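Fimbrin (Schizosaccharomyces pombe, PDB 1RT8) cross-links actin filaments through its calponin-homology domains and works in cell polarity, cytokinesis, mating and spore formation. Local coordinates at residues W179-S184 with D192-T197; V299-H304 with G313-Q318. All coordinates share one frame; numbering follows the deposited sequence.

Contact 1. Residues W179-S184 with D192-T197; sequences WPRTVS and DGENYT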
ATOM      1  N   TRP A 179     -18.011 -29.763  -5.843  1.00 36.32           N
ATOM      2  CA  TRP A 179     -19.181 -28.905  -5.715  1.00 35.74           C
ATOM      3  C   TRP A 179     -19.348 -28.159  -7.050  1.00 36.00           C
ATOM      4  O   TRP A 179     -18.410 -27.548  -7.551  1.00 36.90           O
ATOM      5  CB  TRP A 179     -18.948 -27.940  -4.543  1.00 34.76           C
ATOM      6  CG  TRP A 179     -20.135 -27.128  -4.117  1.00 33.04           C
ATOM      7  CD1 TRP A 179     -20.242 -25.766  -4.145  1.00 31.63           C
ATOM      8  CD2 TRP A 179     -21.391 -27.618  -3.617  1.00 32.45           C
ATOM      9  NE1 TRP A 179     -21.482 -25.377  -3.699  1.00 32.15           N
ATOM     10  CE2 TRP A 179     -22.208 -26.493  -3.370  1.00 31.99           C
ATOM     11  CE3 TRP A 179     -21.905 -28.899  -3.360  1.00 31.23           C
ATOM     12  CZ2 TRP A 179     -23.513 -26.607  -2.879  1.00 29.83           C
ATOM     13  CZ3 TRP A 179     -23.213 -29.011  -2.871  1.00 27.31           C
ATOM     14  CH2 TRP A 179     -23.996 -27.872  -2.639  1.00 27.95           C
ATOM     15  N   PRO A 180     -20.546 -28.214  -7.648  1.00 36.49           N
ATOM     16  CA  PRO A 180     -20.837 -27.557  -8.929  1.00 37.20           C
ATOM     17  C   PRO A 180     -20.783 -26.028  -8.925  1.00 37.24           C
ATOM     18  O   PRO A 180     -20.814 -25.401  -9.988  1.00 38.87           O
ATOM     19  CB  PRO A 180     -22.240 -28.063  -9.271  1.00 36.75           C
ATOM     20  CG  PRO A 180     -22.362 -29.343  -8.482  1.00 38.85           C
ATOM     21  CD  PRO A 180     -21.714 -28.976  -7.184  1.00 36.54           C
ATOM     22  N   ARG A 181     -20.720 -25.425  -7.744  1.00 34.77           N
ATOM     23  CA  ARG A 181     -20.674 -23.974  -7.668  1.00 32.07           C
ATOM     24  C   ARG A 181     -19.263 -23.428  -7.609  1.00 31.43           C
ATOM     25  O   ARG A 181     -18.353 -24.061  -7.088  1.00 30.65           O
ATOM     26  CB  ARG A 181     -21.475 -23.471  -6.467  1.00 30.65           C
ATOM     27  CG  ARG A 181     -22.955 -23.719  -6.624  1.00 31.13           C
ATOM     28  CD  ARG A 181     -23.759 -23.092  -5.526  1.00 27.51           C
ATOM     29  NE  ARG A 181     -23.675 -21.634  -5.526  1.00 30.90           N
ATOM     30  CZ  ARG A 181     -24.336 -20.866  -4.671  1.00 30.48           C
ATOM     31  NH1 ARG A 181     -25.124 -21.431  -3.760  1.00 29.03           N
ATOM     32  NH2 ARG A 181     -24.204 -19.547  -4.712  1.00 29.26           N
ATOM     33  N   THR A 182     -19.089 -22.239  -8.159  1.00 31.29           N
ATOM     34  CA  THR A 182     -17.788 -21.613  -8.159  1.00 32.12           C
ATOM     35  C   THR A 182     -17.971 -20.214  -7.591  1.00 31.63           C
ATOM     36  O   THR A 182     -19.083 -19.680  -7.590  1.00 31.10           O
ATOM     37  CB  THR A 182     -17.224 -21.572  -9.596  1.00 33.44           C
ATOM     38  OG1 THR A 182     -15.798 -21.676  -9.545  1.00 37.86           O
ATOM     39  CG2 THR A 182     -17.639 -20.287 -10.309  1.00 31.82           C
ATOM     40  N   VAL A 183     -16.887 -19.638  -7.083  1.00 31.78           N
ATOM     41  CA  VAL A 183     -16.923 -18.303  -6.497  1.00 31.75           C
ATOM     42  C   VAL A 183     -16.116 -17.302  -7.323  1.00 31.53           C
ATOM     43  O   VAL A 183     -14.981 -17.578  -7.701  1.00 29.94           O
ATOM     44  CB  VAL A 183     -16.368 -18.331  -5.044  1.00 33.50           C
ATOM     45  CG1 VAL A 183     -15.978 -16.936  -4.593  1.00 34.97           C
ATOM     46  CG2 VAL A 183     -17.417 -18.907  -4.102  1.00 31.22           C
ATOM     47  N   SER A 184     -16.701 -16.137  -7.598  1.00 31.91           N
ATOM     48  CA  SER A 184     -15.992 -15.118  -8.367  1.00 33.79           C
ATOM     49  C   SER A 184     -16.058 -13.754  -7.684  1.00 32.80           C
ATOM     50  O   SER A 184     -15.574 -12.757  -8.217  1.00 33.24           O
ATOM     51  CB  SER A 184     -16.552 -15.027  -9.795  1.00 34.72           C
ATOM     52  OG  SER A 184     -17.855 -14.479  -9.806  1.00 36.93           O
ATOM     53  N   ASP A 192     -25.606 -16.985   0.162  1.00 29.81           N
ATOM     54  CA  ASP A 192     -26.637 -17.922   0.608  1.00 29.65           C
ATOM     55  C   ASP A 192     -26.106 -18.966   1.580  1.00 29.08           C
ATOM     56  O   ASP A 192     -26.838 -19.860   2.005  1.00 27.45           O
ATOM     57  CB  ASP A 192     -27.353 -18.608  -0.571  1.00 29.60           C
ATOM     58  CG  ASP A 192     -26.444 -19.499  -1.391  1.00 29.46           C
ATOM     59  OD1 ASP A 192     -25.382 -19.940  -0.892  1.00 25.79           O
ATOM     60  OD2 ASP A 192     -26.818 -19.771  -2.551  1.00 31.41           O
ATOM     61  N   GLY A 193     -24.829 -18.835   1.928  1.00 29.38           N
ATOM     62  CA  GLY A 193     -24.206 -19.743   2.882  1.00 28.13           C
ATOM     63  C   GLY A 193     -23.816 -21.127   2.411  1.00 27.91           C
ATOM     64  O   GLY A 193     -23.193 -21.872   3.165  1.00 28.82           O
ATOM     65  N   GLU A 194     -24.171 -21.481   1.179  1.00 26.60           N
ATOM     66  CA  GLU A 194     -23.847 -22.795   0.639  1.00 26.52           C
ATOM     67  C   GLU A 194     -22.367 -23.007   0.380  1.00 26.08           C
ATOM     68  O   GLU A 194     -21.787 -23.996   0.819  1.00 25.89           O
ATOM     69  CB  GLU A 194     -24.607 -23.044  -0.667  1.00 25.06           C
ATOM     70  CG  GLU A 194     -26.059 -23.431  -0.484  1.00 26.56           C
ATOM     71  CD  GLU A 194     -26.705 -23.883  -1.789  1.00 27.13           C
ATOM     72  OE1 GLU A 194     -26.009 -23.917  -2.827  1.00 29.72           O
ATOM     73  OE2 GLU A 194     -27.910 -24.206  -1.774  1.00 26.90           O
ATOM     74  N   ASN A 195     -21.748 -22.090  -0.354  1.00 27.74           N
ATOM     75  CA  ASN A 195     -20.333 -22.238  -0.654  1.00 27.54           C
ATOM     76  C   ASN A 195     -19.463 -22.227   0.599  1.00 27.72           C
ATOM     77  O   ASN A 195     -18.467 -22.948   0.671  1.00 25.27           O
ATOM     78  CB  ASN A 195     -19.899 -21.174  -1.662  1.00 28.25           C
ATOM     79  CG  ASN A 195     -20.483 -21.438  -3.048  1.00 31.38           C
ATOM     80  OD1 ASN A 195     -20.740 -22.585  -3.396  1.00 30.20           O
ATOM     81  ND2 ASN A 195     -20.687 -20.389  -3.838  1.00 32.47           N
ATOM     82  N   TYR A 196     -19.852 -21.429   1.588  1.00 27.33           N
ATOM     83  CA  TYR A 196     -19.113 -21.369   2.843  1.00 29.37           C
ATOM     84  C   TYR A 196     -19.213 -22.727   3.544  1.00 30.22           C
ATOM     85  O   TYR A 196     -18.210 -23.259   4.030  1.00 32.56           O
ATOM     86  CB  TYR A 196     -19.695 -20.279   3.749  1.00 28.31           C
ATOM     87  CG  TYR A 196     -19.228 -18.862   3.443  1.00 26.40           C
ATOM     88  CD1 TYR A 196     -20.033 -17.769   3.772  1.00 26.07           C
ATOM     89  CD2 TYR A 196     -17.980 -18.614   2.871  1.00 25.33           C
ATOM     90  CE1 TYR A 196     -19.618 -16.468   3.542  1.00 24.66           C
ATOM     91  CE2 TYR A 196     -17.541 -17.293   2.633  1.00 25.43           C
ATOM     92  CZ  TYR A 196     -18.372 -16.229   2.974  1.00 25.79           C
ATOM     93  OH  TYR A 196     -17.982 -14.923   2.761  1.00 22.45           O
ATOM     94  N   THR A 197     -20.423 -23.285   3.589  1.00 30.14           N
ATOM     95  CA  THR A 197     -20.647 -24.587   4.224  1.00 29.82           C
ATOM     96  C   THR A 197     -19.790 -25.683   3.585  1.00 30.15           C
ATOM     97  O   THR A 197     -19.181 -26.484   4.284  1.00 31.78           O
ATOM     98  CB  THR A 197     -22.128 -25.001   4.136  1.00 28.70           C
ATOM     99  OG1 THR A 197     -22.923 -24.095   4.909  1.00 27.99           O
ATOM    100  CG2 THR A 197     -22.324 -26.415   4.671  1.00 30.03           C
TER
HETATM  101  O   HOH W   1     -21.484 -19.752  -6.786  1.00 34.21           O

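Contact 2. Residues V299-H304 with G313-Q318; sequences VTPSIH and GLILLQ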
ATOM      1  N   VAL A 299      -3.152   4.788 -12.578  1.00 37.93           N
ATOM      2  CA  VAL A 299      -3.261   4.132 -13.892  1.00 38.00           C
ATOM      3  C   VAL A 299      -4.281   3.019 -13.737  1.00 39.88           C
ATOM      4  O   VAL A 299      -4.260   2.335 -12.729  1.00 38.78           O
ATOM      5  CB  VAL A 299      -1.908   3.591 -14.375  1.00 35.72           C
ATOM      6  CG1 VAL A 299      -0.971   4.736 -14.575  1.00 33.83           C
ATOM      7  CG2 VAL A 299      -1.315   2.599 -13.370  1.00 35.35           C
ATOM      8  N   THR A 300      -5.180   2.853 -14.714  1.00 43.00           N
ATOM      9  CA  THR A 300      -6.268   1.855 -14.630  1.00 44.71           C
ATOM     10  C   THR A 300      -5.965   0.491 -14.019  1.00 44.22           C
ATOM     11  O   THR A 300      -6.112   0.334 -12.803  1.00 49.45           O
ATOM     12  CB  THR A 300      -6.948   1.624 -15.963  1.00 45.47           C
ATOM     13  OG1 THR A 300      -7.264   2.884 -16.554  1.00 47.04           O
ATOM     14  CG2 THR A 300      -8.238   0.854 -15.753  1.00 44.76           C
ATOM     15  N   PRO A 301      -5.556  -0.520 -14.818  1.00 41.42           N
ATOM     16  CA  PRO A 301      -5.304  -1.774 -14.097  1.00 38.53           C
ATOM     17  C   PRO A 301      -4.121  -1.528 -13.207  1.00 37.16           C
ATOM     18  O   PRO A 301      -3.004  -1.436 -13.712  1.00 37.80           O
ATOM     19  CB  PRO A 301      -4.947  -2.788 -15.199  1.00 38.60           C
ATOM     20  CG  PRO A 301      -5.226  -2.060 -16.498  1.00 36.77           C
ATOM     21  CD  PRO A 301      -5.045  -0.596 -16.192  1.00 37.22           C
ATOM     22  N   SER A 302      -4.349  -1.396 -11.905  1.00 35.47           N
ATOM     23  CA  SER A 302      -3.240  -1.168 -10.986  1.00 34.29           C
ATOM     24  C   SER A 302      -2.188  -2.195 -11.333  1.00 30.93           C
ATOM     25  O   SER A 302      -2.524  -3.303 -11.748  1.00 30.45           O
ATOM     26  CB  SER A 302      -3.668  -1.400  -9.548  1.00 34.60           C
ATOM     27  OG  SER A 302      -4.790  -0.589  -9.246  1.00 40.70           O
ATOM     28  N   ILE A 303      -0.926  -1.838 -11.146  1.00 28.78           N
ATOM     29  CA  ILE A 303       0.174  -2.740 -11.450  1.00 25.88           C
ATOM     30  C   ILE A 303       0.457  -3.745 -10.335  1.00 27.58           C
ATOM     31  O   ILE A 303       0.498  -3.377  -9.155  1.00 23.72           O
ATOM     32  CB  ILE A 303       1.475  -1.942 -11.698  1.00 26.99           C
ATOM     33  CG1 ILE A 303       1.291  -0.979 -12.865  1.00 26.12           C
ATOM     34  CG2 ILE A 303       2.648  -2.898 -11.915  1.00 24.73           C
ATOM     35  CD1 ILE A 303       2.302   0.126 -12.882  1.00 21.85           C
ATOM     36  N   HIS A 304       0.670  -5.004 -10.705  1.00 25.90           N
ATOM     37  CA  HIS A 304       0.990  -6.041  -9.717  1.00 28.28           C
ATOM     38  C   HIS A 304       2.179  -6.864 -10.189  1.00 29.27           C
ATOM     39  O   HIS A 304       2.679  -7.735  -9.476  1.00 30.51           O
ATOM     40  CB  HIS A 304      -0.237  -6.931  -9.472  1.00 30.02           C
ATOM     41  CG  HIS A 304      -1.356  -6.217  -8.767  1.00 31.04           C
ATOM     42  ND1 HIS A 304      -1.302  -5.903  -7.426  1.00 32.50           N
ATOM     43  CD2 HIS A 304      -2.514  -5.685  -9.229  1.00 32.18           C
ATOM     44  CE1 HIS A 304      -2.372  -5.203  -7.093  1.00 31.18           C
ATOM     45  NE2 HIS A 304      -3.124  -5.056  -8.168  1.00 33.80           N
ATOM     46  N   GLY A 313       2.293  -0.928 -23.419  1.00 22.15           N
ATOM     47  CA  GLY A 313       2.412   0.519 -23.414  1.00 21.79           C
ATOM     48  C   GLY A 313       1.284   1.381 -22.881  1.00 23.79           C
ATOM     49  O   GLY A 313       1.445   2.599 -22.769  1.00 24.95           O
ATOM     50  N   LEU A 314       0.156   0.771 -22.543  1.00 22.59           N
ATOM     51  CA  LEU A 314      -0.993   1.523 -22.057  1.00 23.30           C
ATOM     52  C   LEU A 314      -0.775   2.208 -20.715  1.00 24.36           C
ATOM     53  O   LEU A 314      -1.194   3.350 -20.521  1.00 26.27           O
ATOM     54  CB  LEU A 314      -2.212   0.602 -21.993  1.00 22.00           C
ATOM     55  CG  LEU A 314      -2.685   0.114 -23.368  1.00 22.50           C
ATOM     56  CD1 LEU A 314      -3.944  -0.747 -23.209  1.00 22.64           C
ATOM     57  CD2 LEU A 314      -2.984   1.317 -24.249  1.00 23.50           C
ATOM     58  N   ILE A 315      -0.129   1.509 -19.790  1.00 24.30           N
ATOM     59  CA  ILE A 315       0.161   2.058 -18.471  1.00 25.42           C
ATOM     60  C   ILE A 315       1.069   3.273 -18.594  1.00 26.10           C
ATOM     61  O   ILE A 315       0.807   4.310 -17.991  1.00 26.42           O
ATOM     62  CB  ILE A 315       0.847   1.004 -17.569  1.00 26.69           C
ATOM     63  CG1 ILE A 315      -0.128  -0.138 -17.273  1.00 25.94           C
ATOM     64  CG2 ILE A 315       1.364   1.656 -16.281  1.00 28.72           C
ATOM     65  CD1 ILE A 315      -1.382   0.269 -16.551  1.00 25.21           C
ATOM     66  N   LEU A 316       2.137   3.146 -19.378  1.00 25.34           N
ATOM     67  CA  LEU A 316       3.070   4.251 -19.571  1.00 25.98           C
ATOM     68  C   LEU A 316       2.380   5.467 -20.197  1.00 27.24           C
ATOM     69  O   LEU A 316       2.589   6.608 -19.765  1.00 26.84           O
ATOM     70  CB  LEU A 316       4.248   3.801 -20.448  1.00 24.52           C
ATOM     71  CG  LEU A 316       5.243   2.844 -19.760  1.00 24.74           C
ATOM     72  CD1 LEU A 316       6.215   2.256 -20.765  1.00 21.55           C
ATOM     73  CD2 LEU A 316       6.002   3.603 -18.689  1.00 24.89           C
ATOM     74  N   LEU A 317       1.556   5.221 -21.211  1.00 26.50           N
ATOM     75  CA  LEU A 317       0.854   6.299 -21.882  1.00 25.32           C
ATOM     76  C   LEU A 317      -0.085   7.018 -20.918  1.00 24.66           C
ATOM     77  O   LEU A 317      -0.203   8.241 -20.962  1.00 24.00           O
ATOM     78  CB  LEU A 317       0.103   5.758 -23.101  1.00 24.15           C
ATOM     79  CG  LEU A 317       1.057   5.308 -24.217  1.00 26.15           C
ATOM     80  CD1 LEU A 317       0.289   4.650 -25.353  1.00 27.27           C
ATOM     81  CD2 LEU A 317       1.847   6.502 -24.724  1.00 25.75           C
ATOM     82  N   GLN A 318      -0.740   6.273 -20.037  1.00 24.75           N
ATOM     83  CA  GLN A 318      -1.631   6.897 -19.062  1.00 26.01           C
ATOM     84  C   GLN A 318      -0.830   7.799 -18.129  1.00 27.78           C
ATOM     85  O   GLN A 318      -1.257   8.909 -17.819  1.00 27.49           O
ATOM     86  CB  GLN A 318      -2.360   5.849 -18.232  1.00 25.83           C
ATOM     87  CG  GLN A 318      -3.444   5.098 -18.981  1.00 27.11           C
ATOM     88  CD  GLN A 318      -4.026   3.983 -18.140  1.00 27.35           C
ATOM     89  OE1 GLN A 318      -4.552   4.217 -17.050  1.00 29.00           O
ATOM     90  NE2 GLN A 318      -3.930   2.758 -18.637  1.00 28.34           N
TER

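Contact 1. Residues W179-S184 with D192-T197
Arg181 sets out with CG anti to its carbonyl carbon (chi1 -67°) and bends at chi3, which carries its guanidinium to Asp192 and Glu194. Trp179 has CG anti to the backbone N (chi1 -171°), and this turns the indole edge to Asn195. Arg181 NH1 bonds to Asp192 OD2 at 2.7 Å, on the syn lone pair of that oxygen. In the same salt-bridge network, Arg181 NH1 meets Glu194 OE1 at 2.8 Å, from above the carboxylate plane. Both acceptors lie at the guanidinium edge, while the Asn195 amide lies over one of its faces. With an alanine in place of Arg181, the carboxylates of Asp192 and Glu194 would probably lose the positive partner they share. Trp179 NE1 donates a hydrogen bond to Asn195 OD1 at 2.9 Å. It meets the oxygen almost end-on, but the N-H is bent away from the line; ring and amide planes are 88° apart. Asn195 ND2 bonds to Asp189 O. A water also accepts from ND2 and from Arg181 NE, and donates to Thr182 O. Asp192 OD1 accepts from Glu194 N at 2.9 Å, an Asx turn. Val183 CG2 packs on Asn195 ND2 at 3.6 Å. The contact ties the loop after helix 162-176 to the first turn of helix 194-203 in the second calponin-homology domain. Val183 also rests on Leu167 and Leu174 of helix 162-176, and Asn195 on Phe170.

Contact 2. Residues V299-H304 with G313-Q318
Gln318 OE1 is gripped twice by Thr300, in the third calponin-homology domain, where a loop packs on the first turns of helix 314-323. Thr300 N donates to Gln318 OE1 at 2.8 Å, in the plane of the side-chain carbonyl and on a lone pair, with an N-H...O angle of 164°. Thr300 OG1 donates to the same Gln318 OE1 at 3.1 Å, but from above that plane. The two bonds help fix the rotation of the amide. Its NE2 makes a weak bond back to Leu314 O, one turn earlier in the helix.

Beside this polar pair lies an apolar patch built on Ile315. Its CG1 stands anti to the carbonyl carbon (chi1 -66°), and a further turn at chi2 (-61°) brings CD1 up to the loop. Val299 crosses Ile315 at about a right angle, with Val299 CG2 at 3.9 Å from Ile315 CD1. Pro301 slides past in the opposite direction, its CD 3.8 Å from Ile315 CD1. Ile303 also packs on Thr291 and Leu294 of helix 282-296, and its backbone N bonds to Asn295 OD1 of that helix. On the other branch of Ile315, Ile303 CD1 lies 3.8 Å from Ile315 CG2.

In the fold
From the N terminus, the chain first meets contact 1, in the first actin-binding region. The loop that follows helix 162-176 is closed there against the start of helix 194-203, across seven intervening residues with no helix or strand. Contact 2 comes later, in the second actin-binding region. It joins the loop after helix 282-296 to helix 314-323, and the short helix 306-309 lies between its segments. The two closures follow in series, neither nesting nor crossing. The centres of contact 1 and contact 2 are about 33 Å apart. The nearest atoms of contact 1 and contact 2 are about 15 Å apart. Each ties a loop to a helix within its own calponin-homology domain, the second and the third.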